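Side-chain contact in SusD superfamily protein (PDB 3JQ0), which probably binds glycans or other nutrients at the bacterial outer membrane: residues R440-F444 / E445-W449. Sequence-based numbering, arbitrary orientation.
Sequences REFMF and EGKRW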
ATOM      1  N   ARG A 440       6.127   6.327   8.448  1.00  5.75           N
ATOM      2  CA  ARG A 440       5.976   7.743   8.163  1.00  5.77           C
ATOM      3  C   ARG A 440       5.659   8.003   6.702  1.00  6.03           C
ATOM      4  O   ARG A 440       4.924   8.968   6.384  1.00  6.28           O
ATOM      5  CB  ARG A 440       7.261   8.485   8.592  1.00  6.19           C
ATOM      6  CG  ARG A 440       7.421   8.556  10.098  1.00  6.42           C
ATOM      7  CD  ARG A 440       8.730   9.198  10.508  1.00  6.69           C
ATOM      8  NE  ARG A 440       8.766   9.396  11.956  1.00  6.61           N
ATOM      9  CZ  ARG A 440       9.854   9.653  12.671  1.00  6.66           C
ATOM     10  NH1 ARG A 440      11.053   9.615  12.124  1.00  6.80           N
ATOM     11  NH2 ARG A 440       9.707   9.900  13.962  1.00  7.32           N
ATOM     12  N   GLU A 441       6.214   7.225   5.777  1.00  6.14           N
ATOM     13  CA  GLU A 441       6.160   7.489   4.360  1.00  5.74           C
ATOM     14  C   GLU A 441       4.825   6.990   3.752  1.00  6.26           C
ATOM     15  O   GLU A 441       4.374   7.584   2.763  1.00  6.17           O
ATOM     16  CB  GLU A 441       7.356   6.782   3.694  1.00  5.92           C
ATOM     17  CG  GLU A 441       7.536   7.075   2.227  1.00  6.10           C
ATOM     18  CD  GLU A 441       7.867   8.530   1.856  1.00  6.04           C
ATOM     19  OE1 GLU A 441       8.425   9.234   2.725  1.00  7.07           O
ATOM     20  OE2 GLU A 441       7.622   8.895   0.658  1.00  6.63           O
ATOM     21  N   PHE A 442       4.235   5.909   4.269  1.00  5.80           N
ATOM     22  CA  PHE A 442       3.237   5.139   3.549  1.00  5.79           C
ATOM     23  C   PHE A 442       1.881   5.030   4.224  1.00  5.67           C
ATOM     24  O   PHE A 442       1.100   4.141   3.894  1.00  5.99           O
ATOM     25  CB  PHE A 442       3.761   3.723   3.199  1.00  5.58           C
ATOM     26  CG  PHE A 442       4.918   3.759   2.220  1.00  6.13           C
ATOM     27  CD1 PHE A 442       4.707   4.178   0.908  1.00  7.10           C
ATOM     28  CD2 PHE A 442       6.196   3.399   2.606  1.00  6.39           C
ATOM     29  CE1 PHE A 442       5.770   4.225  -0.009  1.00  7.65           C
ATOM     30  CE2 PHE A 442       7.228   3.449   1.707  1.00  7.58           C
ATOM     31  CZ  PHE A 442       7.039   3.923   0.436  1.00  7.67           C
HETATM   32  N   MSE A 443       1.516   5.968   5.111  1.00  6.17           N
HETATM   33  CA  MSE A 443       0.172   5.906   5.663  1.00  5.57           C
HETATM   34  C   MSE A 443      -0.864   5.886   4.581  1.00  5.43           C
HETATM   35  O   MSE A 443      -0.773   6.662   3.601  1.00  6.09           O
HETATM   36  CB  MSE A 443      -0.104   7.104   6.607  1.00  6.52           C
HETATM   37  CG  MSE A 443       0.797   7.218   7.785  1.00  6.51           C
HETATM   38 SE   MSE A 443       0.190   8.526   9.061  1.00  6.58          SE
HETATM   39  CE  MSE A 443      -1.214   7.416   9.844  1.00  8.20           C
ATOM     40  N   PHE A 444      -1.894   5.036   4.733  1.00  5.90           N
ATOM     41  CA  PHE A 444      -3.002   4.929   3.774  1.00  5.90           C
ATOM     42  C   PHE A 444      -2.604   4.322   2.418  1.00  5.81           C
ATOM     43  O   PHE A 444      -3.399   4.309   1.512  1.00  7.43           O
ATOM     44  CB  PHE A 444      -3.766   6.271   3.579  1.00  6.55           C
ATOM     45  CG  PHE A 444      -3.957   7.013   4.861  1.00  5.72           C
ATOM     46  CD1 PHE A 444      -4.709   6.476   5.900  1.00  6.66           C
ATOM     47  CD2 PHE A 444      -3.322   8.219   5.104  1.00  6.73           C
ATOM     48  CE1 PHE A 444      -4.833   7.071   7.105  1.00  7.69           C
ATOM     49  CE2 PHE A 444      -3.449   8.857   6.336  1.00  7.24           C
ATOM     50  CZ  PHE A 444      -4.209   8.266   7.339  1.00  7.94           C
ATOM     51  N   GLU A 445      -1.400   3.754   2.320  1.00  5.87           N
ATOM     52  CA  GLU A 445      -0.913   3.144   1.108  1.00  5.46           C
ATOM     53  C   GLU A 445      -0.770   1.635   1.200  1.00  5.84           C
ATOM     54  O   GLU A 445      -0.319   1.007   0.254  1.00  6.86           O
ATOM     55  CB  GLU A 445       0.369   3.807   0.603  1.00  6.21           C
ATOM     56  CG  GLU A 445       0.159   5.244   0.118  1.00  5.86           C
ATOM     57  CD  GLU A 445       1.467   5.886  -0.274  1.00  6.44           C
ATOM     58  OE1 GLU A 445       1.916   5.565  -1.409  1.00  7.12           O
ATOM     59  OE2 GLU A 445       1.990   6.735   0.485  1.00  6.87           O
ATOM     60  N   GLY A 446      -1.176   1.037   2.305  1.00  5.51           N
ATOM     61  CA  GLY A 446      -1.268  -0.429   2.308  1.00  6.02           C
ATOM     62  C   GLY A 446       0.028  -1.197   2.580  1.00  5.64           C
ATOM     63  O   GLY A 446       0.203  -2.295   2.069  1.00  6.42           O
ATOM     64  N   LYS A 447       0.913  -0.634   3.400  1.00  5.59           N
ATOM     65  CA  LYS A 447       2.243  -1.209   3.616  1.00  5.77           C
ATOM     66  C   LYS A 447       2.531  -1.755   5.017  1.00  6.04           C
ATOM     67  O   LYS A 447       3.256  -2.739   5.123  1.00  6.64           O
ATOM     68  CB  LYS A 447       3.342  -0.210   3.285  1.00  6.06           C
ATOM     69  CG  LYS A 447       3.183   0.458   1.913  1.00  6.74           C
ATOM     70  CD  LYS A 447       3.080  -0.514   0.740  1.00  6.98           C
ATOM     71  CE  LYS A 447       3.003   0.207  -0.585  1.00  7.00           C
ATOM     72  NZ  LYS A 447       2.807  -0.703  -1.766  1.00  7.69           N
ATOM     73  N   ARG A 448       2.018  -1.127   6.079  1.00  5.92           N
ATOM     74  CA  ARG A 448       2.515  -1.372   7.425  1.00  5.77           C
ATOM     75  C   ARG A 448       2.371  -2.801   7.892  1.00  6.06           C
ATOM     76  O   ARG A 448       3.289  -3.311   8.570  1.00  6.39           O
ATOM     77  CB  ARG A 448       1.831  -0.389   8.396  1.00  6.41           C
ATOM     78  CG  ARG A 448       2.170  -0.564   9.859  1.00  6.66           C
ATOM     79  CD  ARG A 448       3.606  -0.279  10.222  1.00  6.62           C
ATOM     80  NE  ARG A 448       3.722  -0.181  11.667  1.00  6.34           N
ATOM     81  CZ  ARG A 448       4.862   0.100  12.297  1.00  6.26           C
ATOM     82  NH1 ARG A 448       6.000   0.218  11.647  1.00  6.59           N
ATOM     83  NH2 ARG A 448       4.847   0.288  13.612  1.00  7.26           N
ATOM     84  N   TRP A 449       1.219  -3.433   7.655  1.00  5.46           N
ATOM     85  CA  TRP A 449       1.053  -4.822   8.042  1.00  6.37           C
ATOM     86  C   TRP A 449       1.991  -5.755   7.295  1.00  5.96           C
ATOM     87  O   TRP A 449       2.637  -6.627   7.883  1.00  6.39           O
ATOM     88  CB  TRP A 449      -0.413  -5.223   7.910  1.00  6.19           C
ATOM     89  CG  TRP A 449      -0.671  -6.703   8.069  1.00  6.62           C
ATOM     90  CD1 TRP A 449      -0.938  -7.577   7.069  1.00  6.38           C
ATOM     91  CD2 TRP A 449      -0.716  -7.467   9.296  1.00  6.13           C
ATOM     92  NE1 TRP A 449      -1.164  -8.839   7.561  1.00  6.41           N
ATOM     93  CE2 TRP A 449      -1.047  -8.808   8.923  1.00  6.06           C
ATOM     94  CE3 TRP A 449      -0.552  -7.158  10.632  1.00  6.57           C
ATOM     95  CZ2 TRP A 449      -1.163  -9.807   9.859  1.00  7.32           C
ATOM     96  CZ3 TRP A 449      -0.681  -8.146  11.569  1.00  7.16           C
ATOM     97  CH2 TRP A 449      -0.997  -9.468  11.165  1.00  6.56           C
TER
HETATM   98  O   HOH W   1       0.913   1.484   5.363  1.00  7.06           O
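Phe442 meets Glu445 on one flank and Lys447 on another, in the buried connection between helices 430-441 and 448-455. The carboxylate of Glu445 lies beside the ring, with OE1 at its edge, in the ring plane, and CD 3.8 Å from Phe442 CD1; the two planes are turned 61° apart. Lys447 supplies aliphatic packing through CG, 3.6 Å from Phe442 CB. Its chi1 of -50°, with CG anti to the carbonyl carbon, sets that atom against the root of the ring; a bend at chi2 (-56°) then turns the rest of the chain, whose NZ hydrogen-bonds Ile361 O. Within its own segment, Phe442 also receives Glu441 CG over one ring face.

The backbone between the helices, within the SusD-family region of the chain, folds into a type II beta turn from Phe442 to Glu445, closed by Glu445 N donating to Phe442 O at 3.0 Å. A water donates to Phe442 O at 3.0 Å and accepts from Lys447 N at 2.9 Å, extending the link toward the second helix. Phe444, a non-glycine residue, takes the third turn position with the positive phi of this turn type.

Glu445 OE2 approaches Glu441 O, acceptor to acceptor, at 3.4 Å. The two carboxylates, with OE2 atoms 6.0 Å apart, are like charges whose repulsion salt bridges probably offset. A glutamine in place of Glu445 would probably leave Lys341 without its carboxylate mate and weaken the hold of Arg363 beside the phenyl ring. The acidic pair is probably kept ionised by this basic cluster: Arg363 bridging both glutamates, Lys341 on Glu445, and Arg315 and Arg392 on Glu441.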